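Local coordinates for protein nucleoside-diphosphate-sugar epimerase (Pseudomonas aeruginosa, PDB 2X4G) that probably acts on nucleotide-linked sugars as an NAD(P)-dependent enzyme of the epimerase/dehydratase family with a Rossmann fold, at residues Leu25-Ala30 with Gly186-Gly191; Ala219-Arg224 with Phe318-Leu323. All coordinates share one frame; numbering follows the deposited sequence.

Overall arrangement
Both interactions tie helices that flank the main mixed sheet to loops leading into other helices, and their centres lie about 13 Å apart. Interaction 1 comes first along the chain and closes before interaction 2 opens: helix 24-35 meets the loop after strand 176-185, and then helix 219-232 meets the loop between helices 309-315 and 323-336. The two helices pack against each other, with His28 lying on Ala219 and Ala220 and Leu25 on Ala222, so the sites are neighbours. Helix 323-336 adjoins both, touching Glu187 and Leu188 in one and Thr321 in the other. Interaction 1 thus joins two parts of the Rossmann-type domain, and interaction 2 ties helix 219-232 to the stretch that leads into helix 323-336.

Interaction 1 of 2, residues Leu25-Ala30 with Gly186-Gly191; sequences LGHHAA and GELDIG
His27 and Leu188 have the nearest pair of CA atoms across the contact, 7.8 Å apart, where a turn of helix 24-35 faces an irregular loop that takes a left-handed backbone conformation at Leu188. Two adjacent histidines do the work, each in a different way. His27 offers a ring face: its CG lies anti to the backbone N (chi1 -172°), which swings the imidazole out toward the loop, and Leu188 CD1 sits 3.5 Å from the ring centroid, 18° off the normal, in a CH-pi contact displaced toward the CE1 and ND1 rim. The two side chains cross at about a right angle, and the CD1 branch of the leucine bears on the ring. A flat aromatic suits this place because its face can receive a methyl group while its polar edge is engaged by another residue, here the hydroxyl of Tyr55 at NE2.

His28 uses its edge instead. NE2 donates to the carbonyl O of Glu187 over 2.9 Å in a nearly straight bond (N-H...O angle 167°). The oxygen lies close to the imidazole plane, although the donor is tilted from the carbonyl plane of Glu187. This satisfies a main-chain acceptor and helps to set the turn of the ring, with NE2 as the protonated donor.

Gly26, the last glycine of the GATGLLG sequence, belongs to the glycine-rich fingerprint with which such Rossmann folds usually approach the dinucleotide. Helix 24-35 follows strand 15-19, and the loop leaves strand 176-185 of the same sheet. Helix 219-232 packs against His28, while Trp333 of helix 323-336 touches both Glu187 and Leu188.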
loop_
_atom_site.group_PDB
_atom_site.type_symbol
_atom_site.label_atom_id
_atom_site.label_comp_id
_atom_site.label_asym_id
_atom_site.label_seq_id
_atom_site.Cartn_x
_atom_site.Cartn_y
_atom_site.Cartn_z
ATOM N N LEU A 25 26.159 3.469 2.316
ATOM C CA LEU A 25 26.861 3.904 3.501
ATOM C C LEU A 25 28.027 2.942 3.845
ATOM O O LEU A 25 29.091 3.374 4.238
ATOM C CB LEU A 25 25.881 4.083 4.658
ATOM C CG LEU A 25 26.520 4.588 5.952
ATOM C CD1 LEU A 25 27.203 5.961 5.743
ATOM C CD2 LEU A 25 25.502 4.586 7.128
ATOM N N GLY A 26 27.849 1.644 3.665
ATOM C CA GLY A 26 28.953 0.697 3.873
ATOM C C GLY A 26 30.143 0.899 2.932
ATOM O O GLY A 26 31.289 0.721 3.330
ATOM N N HIS A 27 29.881 1.263 1.679
ATOM C CA HIS A 27 30.930 1.374 0.680
ATOM C C HIS A 27 31.837 2.496 1.119
ATOM O O HIS A 27 33.061 2.404 1.023
ATOM C CB HIS A 27 30.297 1.653 -0.672
ATOM C CG HIS A 27 31.242 1.600 -1.830
ATOM N ND1 HIS A 27 30.798 1.539 -3.132
ATOM C CD2 HIS A 27 32.593 1.620 -1.896
ATOM C CE1 HIS A 27 31.834 1.518 -3.950
ATOM N NE2 HIS A 27 32.935 1.575 -3.227
ATOM N N HIS A 28 31.218 3.556 1.625
ATOM C CA HIS A 28 31.949 4.745 2.102
ATOM C C HIS A 28 32.616 4.481 3.472
ATOM O O HIS A 28 33.663 5.045 3.761
ATOM C CB HIS A 28 31.024 5.971 2.163
ATOM C CG HIS A 28 30.685 6.558 0.820
ATOM N ND1 HIS A 28 31.527 7.416 0.140
ATOM C CD2 HIS A 28 29.570 6.449 0.053
ATOM C CE1 HIS A 28 30.958 7.783 -0.996
ATOM N NE2 HIS A 28 29.767 7.212 -1.071
ATOM N N ALA A 29 32.066 3.615 4.315
ATOM C CA ALA A 29 32.825 3.205 5.508
ATOM C C ALA A 29 34.087 2.484 5.039
ATOM O O ALA A 29 35.180 2.800 5.483
ATOM C CB ALA A 29 32.017 2.324 6.409
ATOM N N ALA A 30 33.926 1.538 4.116
ATOM C CA ALA A 30 35.039 0.756 3.603
ATOM C C ALA A 30 36.158 1.673 3.099
ATOM O O ALA A 30 37.318 1.552 3.514
ATOM C CB ALA A 30 34.570 -0.168 2.509
ATOM N N GLY A 186 24.950 10.989 -1.811
ATOM C CA GLY A 186 26.260 11.066 -2.445
ATOM C C GLY A 186 26.437 10.151 -3.621
ATOM O O GLY A 186 25.486 9.652 -4.173
ATOM N N GLU A 187 27.678 9.931 -4.016
ATOM C CA GLU A 187 27.953 9.006 -5.124
ATOM C C GLU A 187 28.013 7.537 -4.661
ATOM O O GLU A 187 28.133 7.236 -3.470
ATOM C CB GLU A 187 29.229 9.396 -5.850
ATOM C CG GLU A 187 30.465 9.439 -4.984
ATOM C CD GLU A 187 31.717 9.836 -5.752
ATOM O OE1 GLU A 187 31.624 10.130 -6.965
ATOM O OE2 GLU A 187 32.807 9.884 -5.132
ATOM N N LEU A 188 27.926 6.638 -5.620
ATOM C CA LEU A 188 27.924 5.199 -5.373
ATOM C C LEU A 188 26.618 4.685 -4.767
ATOM O O LEU A 188 26.652 3.775 -3.987
ATOM C CB LEU A 188 29.134 4.779 -4.508
ATOM C CG LEU A 188 30.498 5.388 -4.896
ATOM C CD1 LEU A 188 31.619 4.866 -4.029
ATOM C CD2 LEU A 188 30.820 5.190 -6.370
ATOM N N ASP A 189 25.466 5.236 -5.145
ATOM C CA ASP A 189 24.178 4.868 -4.516
ATOM C C ASP A 189 23.424 3.969 -5.485
ATOM O O ASP A 189 22.681 4.450 -6.326
ATOM C CB ASP A 189 23.373 6.140 -4.195
ATOM C CG ASP A 189 22.102 5.866 -3.400
ATOM O OD1 ASP A 189 21.969 4.767 -2.833
ATOM O OD2 ASP A 189 21.230 6.769 -3.321
ATOM N N ILE A 190 23.614 2.660 -5.391
ATOM C CA ILE A 190 23.246 1.812 -6.518
ATOM C C ILE A 190 21.762 1.724 -6.799
ATOM O O ILE A 190 21.340 1.894 -7.941
ATOM C CB ILE A 190 23.747 0.402 -6.406
ATOM C CG1 ILE A 190 25.241 0.376 -6.237
ATOM C CG2 ILE A 190 23.452 -0.365 -7.711
ATOM C CD1 ILE A 190 25.828 -0.810 -7.010
ATOM N N GLY A 191 20.956 1.436 -5.801
ATOM C CA GLY A 191 19.516 1.281 -6.069
ATOM C C GLY A 191 18.935 2.198 -7.160
ATOM O O GLY A 191 18.527 1.722 -8.222
#

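Interaction 2 of 2, residues Ala219-Arg224 with Phe318-Leu323; sequences AAEAGR and FSTTAL
Glu221 reaches from helix 219-232 to the loop residues Ser319, Thr320 and Thr321, and one carboxylate oxygen, OE2, gathers nearly all the bonding. The side-chain donor is Ser319, whose OG gives its proton to Glu221 OE2 at 2.6 Å, arriving nearly in line with the C-O bond. Thr321 OG1 also lies 3.0 Å from Glu221 OE2, but this bond is weak and not settled, because its proton has a second acceptor within reach.

Main-chain donors complete the grip. Thr320 N bonds to Glu221 OE2 over 3.1 Å on its syn lone pair, the side of the other oxygen, whereas Thr321 N comes in at 3.3 Å from above the carboxylate plane, 37° out of it. The bend in the glutamate at chi2 (-134°) helps bring the carboxylate to these two successive amides, while its length spans the gap between helix and loop.

The charge interaction is looser. Arg224, one turn further along the helix, presents the edge of its guanidinium to the other oxygen, Glu221 OE1, in a long salt bridge of 3.6 Å from NH2.

Residue types fit these roles: a glutamate supplies length and a strong acceptor, and small hydroxyl residues let the loop come near while adding a donor. Three bonds on one oxygen, with a weak fourth, would be expected to hold the carboxylate in one orientation. Since Glu221 is buried, these donors, with a lesser share from the long salt bridge to Arg224, probably stabilise its negative charge, so that one carboxylate helps to hold the loop just before it enters helix 323-336.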
loop_
_atom_site.group_PDB
_atom_site.type_symbol
_atom_site.label_atom_id
_atom_site.label_comp_id
_atom_site.label_asym_id
_atom_site.label_seq_id
_atom_site.Cartn_x
_atom_site.Cartn_y
_atom_site.Cartn_z
ATOM N N ALA A 219 27.755 11.414 1.750
ATOM C CA ALA A 219 28.063 10.019 1.922
ATOM C C ALA A 219 29.517 9.826 2.347
ATOM O O ALA A 219 29.798 9.071 3.283
ATOM C CB ALA A 219 27.779 9.254 0.650
ATOM N N ALA A 220 30.432 10.494 1.649
ATOM C CA ALA A 220 31.864 10.321 1.912
ATOM C C ALA A 220 32.147 10.621 3.370
ATOM O O ALA A 220 32.854 9.876 4.022
ATOM C CB ALA A 220 32.731 11.218 0.986
ATOM N N GLU A 221 31.560 11.691 3.886
ATOM C CA GLU A 221 31.769 12.078 5.272
ATOM C C GLU A 221 31.142 11.085 6.228
ATOM O O GLU A 221 31.792 10.691 7.201
ATOM C CB GLU A 221 31.225 13.489 5.581
ATOM C CG GLU A 221 31.564 14.508 4.534
ATOM C CD GLU A 221 32.077 15.812 5.084
ATOM O OE1 GLU A 221 33.280 15.871 5.398
ATOM O OE2 GLU A 221 31.298 16.787 5.145
ATOM N N ALA A 222 29.892 10.695 5.976
ATOM C CA ALA A 222 29.178 9.794 6.898
ATOM C C ALA A 222 30.007 8.525 7.136
ATOM O O ALA A 222 30.106 8.040 8.247
ATOM C CB ALA A 222 27.789 9.473 6.386
ATOM N N GLY A 223 30.646 8.032 6.085
ATOM C CA GLY A 223 31.612 6.937 6.207
ATOM C C GLY A 223 32.778 7.218 7.140
ATOM O O GLY A 223 33.211 6.345 7.876
ATOM N N ARG A 224 33.303 8.431 7.102
ATOM C CA ARG A 224 34.387 8.786 7.985
ATOM C C ARG A 224 33.881 8.914 9.420
ATOM O O ARG A 224 34.544 8.484 10.372
ATOM C CB ARG A 224 35.064 10.060 7.493
ATOM C CG ARG A 224 35.759 9.842 6.117
ATOM C CD ARG A 224 36.730 10.941 5.713
ATOM N NE ARG A 224 35.996 12.062 5.152
ATOM C CZ ARG A 224 35.807 12.290 3.850
ATOM N NH1 ARG A 224 36.303 11.481 2.905
ATOM N NH2 ARG A 224 35.104 13.359 3.485
ATOM N N PHE A 318 32.753 16.395 12.209
ATOM C CA PHE A 318 31.744 17.312 11.715
ATOM C C PHE A 318 31.936 17.515 10.213
ATOM O O PHE A 318 33.030 17.342 9.701
ATOM C CB PHE A 318 31.800 18.655 12.481
ATOM C CG PHE A 318 33.103 19.390 12.347
ATOM C CD1 PHE A 318 33.321 20.251 11.287
ATOM C CD2 PHE A 318 34.094 19.241 13.286
ATOM C CE1 PHE A 318 34.498 20.929 11.160
ATOM C CE2 PHE A 318 35.288 19.933 13.165
ATOM C CZ PHE A 318 35.484 20.771 12.097
ATOM N N SER A 319 30.874 17.925 9.534
ATOM C CA SER A 319 30.884 18.095 8.089
ATOM C C SER A 319 31.582 19.376 7.703
ATOM O O SER A 319 31.490 20.379 8.413
ATOM C CB SER A 319 29.452 18.132 7.554
ATOM O OG SER A 319 29.414 18.196 6.133
ATOM N N THR A 320 32.297 19.313 6.580
ATOM C CA THR A 320 32.947 20.479 5.990
ATOM C C THR A 320 32.549 20.697 4.523
ATOM O O THR A 320 32.938 21.687 3.928
ATOM C CB THR A 320 34.513 20.407 6.154
ATOM O OG1 THR A 320 35.015 19.133 5.762
ATOM C CG2 THR A 320 34.900 20.598 7.585
ATOM N N THR A 321 31.734 19.800 3.969
ATOM C CA THR A 321 31.387 19.790 2.539
ATOM C C THR A 321 30.146 20.641 2.264
ATOM O O THR A 321 29.150 20.515 2.942
ATOM C CB THR A 321 31.153 18.323 2.031
ATOM O OG1 THR A 321 32.262 17.505 2.420
ATOM C CG2 THR A 321 31.013 18.242 0.529
ATOM N N ALA A 322 30.221 21.524 1.273
ATOM C CA ALA A 322 29.051 22.282 0.833
ATOM C C ALA A 322 28.017 21.297 0.335
ATOM O O ALA A 322 28.377 20.315 -0.310
ATOM C CB ALA A 322 29.416 23.243 -0.271
ATOM N N LEU A 323 26.749 21.562 0.646
ATOM C CA LEU A 323 25.625 20.735 0.186
ATOM C C LEU A 323 25.524 20.612 -1.312
ATOM O O LEU A 323 25.080 19.605 -1.794
ATOM C CB LEU A 323 24.292 21.313 0.664
ATOM C CG LEU A 323 23.045 20.485 0.335
ATOM C CD1 LEU A 323 23.202 19.035 0.831
ATOM C CD2 LEU A 323 21.835 21.158 0.958
#